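Local atomic coordinates of cell wall binding protein cwp8 (PDB entry 5J6Q), a protein that probably sits on the surface of Clostridium difficile as an S-layer-associated cell wall protein, held to the wall through its CWB2 domains. Residues A[211-225]-A[242-256]. Sequence-based numbering, arbitrary orientation.
Sequences KVKNGYALTFENEAI and SSFDIVLSKANEKPE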
loop_
_atom_site.group_PDB
_atom_site.type_symbol
_atom_site.label_atom_id
_atom_site.label_comp_id
_atom_site.label_asym_id
_atom_site.label_seq_id
_atom_site.Cartn_x
_atom_site.Cartn_y
_atom_site.Cartn_z
ATOM N N LYS A 211 9.414 -5.959 2.278
ATOM C CA LYS A 211 9.810 -6.265 3.647
ATOM C C LYS A 211 9.353 -7.676 4.029
ATOM O O LYS A 211 10.103 -8.373 4.693
ATOM C CB LYS A 211 9.222 -5.239 4.612
ATOM C CG LYS A 211 9.722 -3.824 4.348
ATOM C CD LYS A 211 10.594 -3.263 5.506
ATOM C CE LYS A 211 10.107 -3.669 6.886
ATOM N NZ LYS A 211 10.114 -2.524 7.855
ATOM N N VAL A 212 8.160 -8.111 3.606
ATOM C CA VAL A 212 7.684 -9.443 3.963
ATOM C C VAL A 212 8.664 -10.487 3.414
ATOM O O VAL A 212 9.152 -11.311 4.170
ATOM C CB VAL A 212 6.250 -9.647 3.430
ATOM C CG1 VAL A 212 5.784 -11.078 3.703
ATOM C CG2 VAL A 212 5.296 -8.639 4.095
ATOM N N LYS A 213 8.977 -10.441 2.117
ATOM C CA LYS A 213 9.942 -11.371 1.542
ATOM C C LYS A 213 11.278 -11.315 2.322
ATOM O O LYS A 213 12.036 -12.268 2.300
ATOM C CB LYS A 213 10.185 -11.029 0.068
ATOM C CG LYS A 213 11.002 -12.081 -0.661
ATOM N N ASN A 214 11.551 -10.209 3.019
ATOM C CA ASN A 214 12.769 -10.059 3.797
ATOM C C ASN A 214 12.591 -10.570 5.231
ATOM O O ASN A 214 13.229 -10.063 6.154
ATOM C CB ASN A 214 13.211 -8.597 3.787
ATOM C CG ASN A 214 13.757 -8.165 2.445
ATOM O OD1 ASN A 214 14.132 -7.000 2.278
ATOM N ND2 ASN A 214 13.829 -9.028 1.429
ATOM N N GLY A 215 11.699 -11.560 5.419
ATOM C CA GLY A 215 11.532 -12.187 6.722
ATOM C C GLY A 215 10.560 -11.494 7.646
ATOM O O GLY A 215 10.440 -11.867 8.805
ATOM N N TYR A 216 9.865 -10.483 7.151
ATOM C CA TYR A 216 8.916 -9.814 8.006
ATOM C C TYR A 216 7.588 -10.504 7.881
ATOM O O TYR A 216 7.127 -10.786 6.775
ATOM C CB TYR A 216 8.779 -8.334 7.638
ATOM C CG TYR A 216 9.998 -7.524 8.019
ATOM C CD1 TYR A 216 11.098 -7.450 7.178
ATOM C CD2 TYR A 216 10.049 -6.831 9.219
ATOM C CE1 TYR A 216 12.216 -6.705 7.520
ATOM C CE2 TYR A 216 11.164 -6.082 9.573
ATOM C CZ TYR A 216 12.247 -6.023 8.717
ATOM O OH TYR A 216 13.353 -5.277 9.042
ATOM N N ALA A 217 6.987 -10.814 9.017
ATOM C CA ALA A 217 5.684 -11.421 9.029
ATOM C C ALA A 217 4.768 -10.246 8.974
ATOM O O ALA A 217 5.111 -9.191 9.522
ATOM C CB ALA A 217 5.460 -12.212 10.305
ATOM N N LEU A 218 3.640 -10.389 8.304
ATOM C CA LEU A 218 2.699 -9.299 8.208
ATOM C C LEU A 218 1.533 -9.707 9.030
ATOM O O LEU A 218 1.040 -10.804 8.883
ATOM C CB LEU A 218 2.248 -9.007 6.754
ATOM C CG LEU A 218 1.640 -7.620 6.513
ATOM C CD1 LEU A 218 1.491 -7.380 5.022
ATOM C CD2 LEU A 218 0.256 -7.495 7.102
ATOM N N THR A 219 1.063 -8.821 9.873
ATOM C CA THR A 219 -0.061 -9.137 10.741
ATOM C C THR A 219 -0.951 -7.957 10.725
ATOM O O THR A 219 -0.492 -6.847 10.402
ATOM C CB THR A 219 0.457 -9.525 12.156
ATOM O OG1 THR A 219 1.333 -8.478 12.622
ATOM C CG2 THR A 219 1.248 -10.871 12.123
ATOM N N PHE A 220 -2.213 -8.163 11.036
ATOM C CA PHE A 220 -3.166 -7.051 11.000
ATOM C C PHE A 220 -3.639 -6.693 12.404
ATOM O O PHE A 220 -3.511 -7.502 13.319
ATOM C CB PHE A 220 -4.391 -7.406 10.148
ATOM C CG PHE A 220 -4.098 -7.664 8.682
ATOM C CD1 PHE A 220 -4.078 -8.954 8.182
ATOM C CD2 PHE A 220 -3.857 -6.617 7.810
ATOM C CE1 PHE A 220 -3.824 -9.192 6.835
ATOM C CE2 PHE A 220 -3.604 -6.857 6.464
ATOM C CZ PHE A 220 -3.588 -8.142 5.985
ATOM N N GLU A 221 -4.192 -5.481 12.574
ATOM C CA GLU A 221 -4.683 -5.065 13.875
ATOM C C GLU A 221 -5.637 -3.919 13.687
ATOM O O GLU A 221 -5.683 -3.328 12.613
ATOM C CB GLU A 221 -3.521 -4.676 14.806
ATOM C CG GLU A 221 -3.059 -5.850 15.655
ATOM C CD GLU A 221 -1.559 -5.872 15.851
ATOM O OE1 GLU A 221 -1.013 -4.837 16.292
ATOM O OE2 GLU A 221 -0.930 -6.924 15.558
ATOM N N ASN A 222 -6.410 -3.620 14.733
ATOM C CA ASN A 222 -7.411 -2.556 14.797
ATOM C C ASN A 222 -8.209 -2.460 13.512
ATOM O O ASN A 222 -8.440 -1.371 12.991
ATOM C CB ASN A 222 -6.736 -1.228 15.129
ATOM C CG ASN A 222 -6.012 -1.302 16.449
ATOM O OD1 ASN A 222 -6.655 -1.287 17.503
ATOM N ND2 ASN A 222 -4.685 -1.424 16.482
ATOM N N GLU A 223 -8.631 -3.621 12.999
ATOM C CA GLU A 223 -9.418 -3.689 11.772
ATOM C C GLU A 223 -10.826 -3.124 11.988
ATOM O O GLU A 223 -11.621 -3.714 12.708
ATOM C CB GLU A 223 -9.491 -5.146 11.290
ATOM C CG GLU A 223 -8.126 -5.680 10.889
ATOM C CD GLU A 223 -8.064 -7.198 10.872
ATOM O OE1 GLU A 223 -7.498 -7.747 9.905
ATOM O OE2 GLU A 223 -8.566 -7.838 11.820
ATOM N N ALA A 224 -11.117 -1.977 11.366
ATOM C CA ALA A 224 -12.396 -1.291 11.450
ATOM C C ALA A 224 -12.884 -1.013 10.035
ATOM O O ALA A 224 -13.164 0.126 9.667
ATOM C CB ALA A 224 -12.238 0.014 12.218
ATOM N N ILE A 225 -12.963 -2.070 9.235
ATOM C CA ILE A 225 -13.411 -1.977 7.850
ATOM C C ILE A 225 -14.887 -2.347 7.764
ATOM O O ILE A 225 -15.293 -3.370 8.311
ATOM C CB ILE A 225 -12.546 -2.910 6.967
ATOM C CG1 ILE A 225 -11.055 -2.600 7.177
ATOM C CG2 ILE A 225 -12.920 -2.736 5.499
ATOM C CD1 ILE A 225 -10.143 -3.541 6.405
ATOM N N SER A 242 -12.452 4.041 6.649
ATOM C CA SER A 242 -12.231 2.630 6.961
ATOM C C SER A 242 -10.813 2.546 7.451
ATOM O O SER A 242 -10.000 3.337 7.000
ATOM C CB SER A 242 -12.390 1.756 5.722
ATOM O OG SER A 242 -13.017 0.520 6.037
ATOM N N SER A 243 -10.477 1.618 8.337
ATOM C CA SER A 243 -9.115 1.642 8.778
ATOM C C SER A 243 -8.617 0.321 9.236
ATOM O O SER A 243 -9.384 -0.620 9.492
ATOM C CB SER A 243 -8.947 2.660 9.919
ATOM O OG SER A 243 -9.414 2.182 11.180
ATOM N N PHE A 244 -7.309 0.254 9.322
ATOM C CA PHE A 244 -6.666 -0.910 9.847
ATOM C C PHE A 244 -5.242 -0.628 9.992
ATOM O O PHE A 244 -4.703 0.361 9.457
ATOM C CB PHE A 244 -6.935 -2.207 9.030
ATOM C CG PHE A 244 -6.338 -2.353 7.639
ATOM C CD1 PHE A 244 -5.174 -3.064 7.441
ATOM C CD2 PHE A 244 -6.979 -1.835 6.544
ATOM C CE1 PHE A 244 -4.664 -3.252 6.146
ATOM C CE2 PHE A 244 -6.470 -2.025 5.255
ATOM C CZ PHE A 244 -5.322 -2.729 5.072
ATOM N N ASP A 245 -4.622 -1.471 10.747
ATOM C CA ASP A 245 -3.213 -1.401 11.090
ATOM C C ASP A 245 -2.523 -2.585 10.459
ATOM O O ASP A 245 -3.052 -3.720 10.481
ATOM C CB ASP A 245 -2.978 -1.465 12.644
ATOM C CG ASP A 245 -2.995 -0.118 13.406
ATOM O OD1 ASP A 245 -3.496 0.914 12.835
ATOM O OD2 ASP A 245 -2.531 -0.092 14.576
ATOM N N ILE A 246 -1.337 -2.314 9.925
ATOM C CA ILE A 246 -0.473 -3.270 9.272
ATOM C C ILE A 246 0.742 -3.332 10.128
ATOM O O ILE A 246 1.335 -2.278 10.321
ATOM C CB ILE A 246 -0.080 -2.743 7.823
ATOM C CG1 ILE A 246 -1.280 -2.521 6.965
ATOM C CG2 ILE A 246 0.889 -3.685 7.175
ATOM C CD1 ILE A 246 -0.995 -1.610 5.743
ATOM N N VAL A 247 1.179 -4.519 10.575
ATOM C CA VAL A 247 2.337 -4.646 11.426
ATOM C C VAL A 247 3.384 -5.547 10.807
ATOM O O VAL A 247 3.082 -6.687 10.464
ATOM C CB VAL A 247 1.831 -5.248 12.797
ATOM C CG1 VAL A 247 2.980 -5.369 13.791
ATOM C CG2 VAL A 247 0.706 -4.389 13.365
ATOM N N LEU A 248 4.624 -5.064 10.689
ATOM C CA LEU A 248 5.698 -5.865 10.124
ATOM C C LEU A 248 6.661 -6.193 11.249
ATOM O O LEU A 248 7.073 -5.287 11.948
ATOM C CB LEU A 248 6.465 -5.135 9.005
ATOM C CG LEU A 248 5.645 -4.773 7.771
ATOM C CD1 LEU A 248 4.907 -6.028 7.288
ATOM C CD2 LEU A 248 4.687 -3.643 8.082
ATOM N N SER A 249 7.049 -7.471 11.408
ATOM C CA SER A 249 7.957 -7.873 12.477
ATOM C C SER A 249 8.947 -8.945 12.051
ATOM O O SER A 249 8.700 -9.737 11.129
ATOM C CB SER A 249 7.176 -8.424 13.673
ATOM O OG SER A 249 5.924 -7.786 13.860
ATOM N N LYS A 250 10.070 -8.968 12.757
ATOM C CA LYS A 250 11.154 -9.926 12.544
ATOM C C LYS A 250 11.976 -10.062 13.833
ATOM O O LYS A 250 12.036 -9.108 14.607
ATOM C CB LYS A 250 12.058 -9.449 11.401
ATOM C CG LYS A 250 12.738 -10.589 10.670
ATOM C CD LYS A 250 13.474 -10.072 9.454
ATOM C CE LYS A 250 14.660 -10.937 9.119
ATOM N NZ LYS A 250 15.473 -10.323 8.040
ATOM N N ALA A 251 12.602 -11.229 14.072
ATOM C CA ALA A 251 13.408 -11.435 15.275
ATOM C C ALA A 251 14.573 -10.463 15.318
ATOM O O ALA A 251 15.156 -10.162 14.275
ATOM C CB ALA A 251 13.941 -12.855 15.309
ATOM N N ASN A 252 14.915 -9.971 16.519
ATOM C CA ASN A 252 16.019 -9.020 16.703
ATOM C C ASN A 252 15.745 -7.705 15.985
ATOM O O ASN A 252 16.599 -6.819 16.003
ATOM C CB ASN A 252 17.347 -9.577 16.158
ATOM C CG ASN A 252 17.696 -10.971 16.601
ATOM O OD1 ASN A 252 17.166 -11.463 17.603
ATOM N ND2 ASN A 252 18.589 -11.675 15.901
ATOM N N GLU A 253 14.577 -7.565 15.344
ATOM C CA GLU A 253 14.288 -6.328 14.635
ATOM C C GLU A 253 13.141 -5.583 15.283
ATOM O O GLU A 253 12.241 -6.189 15.868
ATOM C CB GLU A 253 13.965 -6.625 13.161
ATOM C CG GLU A 253 13.682 -5.370 12.351
ATOM C CD GLU A 253 14.862 -4.416 12.319
ATOM O OE1 GLU A 253 14.757 -3.322 12.908
ATOM O OE2 GLU A 253 15.889 -4.763 11.705
ATOM N N LYS A 254 13.181 -4.264 15.169
ATOM C CA LYS A 254 12.171 -3.381 15.730
ATOM C C LYS A 254 10.937 -3.455 14.831
ATOM O O LYS A 254 11.052 -3.184 13.640
ATOM C CB LYS A 254 12.746 -1.954 15.785
ATOM C CG LYS A 254 11.804 -0.924 16.377
ATOM C CD LYS A 254 12.474 0.445 16.401
ATOM C CE LYS A 254 11.533 1.499 16.913
ATOM N NZ LYS A 254 11.844 2.835 16.350
ATOM N N PRO A 255 9.753 -3.824 15.329
ATOM C CA PRO A 255 8.611 -3.886 14.423
ATOM C C PRO A 255 8.257 -2.527 13.861
ATOM O O PRO A 255 8.868 -1.498 14.211
ATOM C CB PRO A 255 7.477 -4.483 15.276
ATOM C CG PRO A 255 7.822 -4.099 16.671
ATOM C CD PRO A 255 9.369 -4.143 16.712
ATOM N N GLU A 256 7.249 -2.528 12.991
ATOM C CA GLU A 256 6.790 -1.300 12.387
ATOM C C GLU A 256 5.327 -1.425 12.254
ATOM O O GLU A 256 4.838 -2.456 11.834
ATOM C CB GLU A 256 7.489 -1.052 11.003
ATOM C CG GLU A 256 6.717 -0.117 10.100
ATOM C CD GLU A 256 7.397 0.097 8.732
ATOM O OE1 GLU A 256 7.994 -0.864 8.192
ATOM O OE2 GLU A 256 7.328 1.241 8.211
HETATM O O HOH W 1 -1.640 -2.351 16.764
#
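The ring of Tyr-216 lies between two lysines: Lys-211 CE sits over the centre of one face, 3.6 Å above its plane, and on the opposite face Lys-250 CB makes a CH-pi contact 4.2 Å from the ring centroid, with Ser-249 N in plane at the edge. This ring comes just before, and the phenylalanines lie along, an antiparallel pair in the four-stranded mixed sheet of Cwp8 domain 3, where strand 217-224 forms one margin and strand 242-249 its inner neighbour. Farther along, Phe-220 carries Leu-218 CD2 over one face, while Phe-244 CE1 approaches its edge; these two phenylalanines run side by side with planes at 61°, and both meet His-272 of helix 265-280.

Reciprocal backbone bonds join Ala-217 with Ser-249, Thr-219 with Val-247 and Glu-221 with Asp-245. Leu-218, Phe-220, Ile-246 and Leu-248 share the face that carries the apolar packing, Leu-218 CG resting 3.7 Å from Leu-248 CD1. Past the corner at Asn-222, Ile-225 CD1 reaches Phe-244 CD2 at 3.6 Å.

The end of helix 203-213 at Gly-215, where phi is positive, fits a Schellman motif, though the position of Lys-211 O is less sure. Here Lys-250, extended with CG anti to its N (chi1 -152°), runs past Gly-215 to bond Asn-214 O through NZ at 2.9 Å. Lys-211 bends to a salt bridge, its NZ 2.7 Å from Glu-256 OE1; Gln-188 takes the other carboxylate oxygen.

On the other face, Ser-259 holds Asp-245 OD1, and Asn-222 ND2 meets Asp-245 OD2 from above the carboxylate plane at 3.2 Å; a water also donates to this oxygen and to Glu-221 OE1.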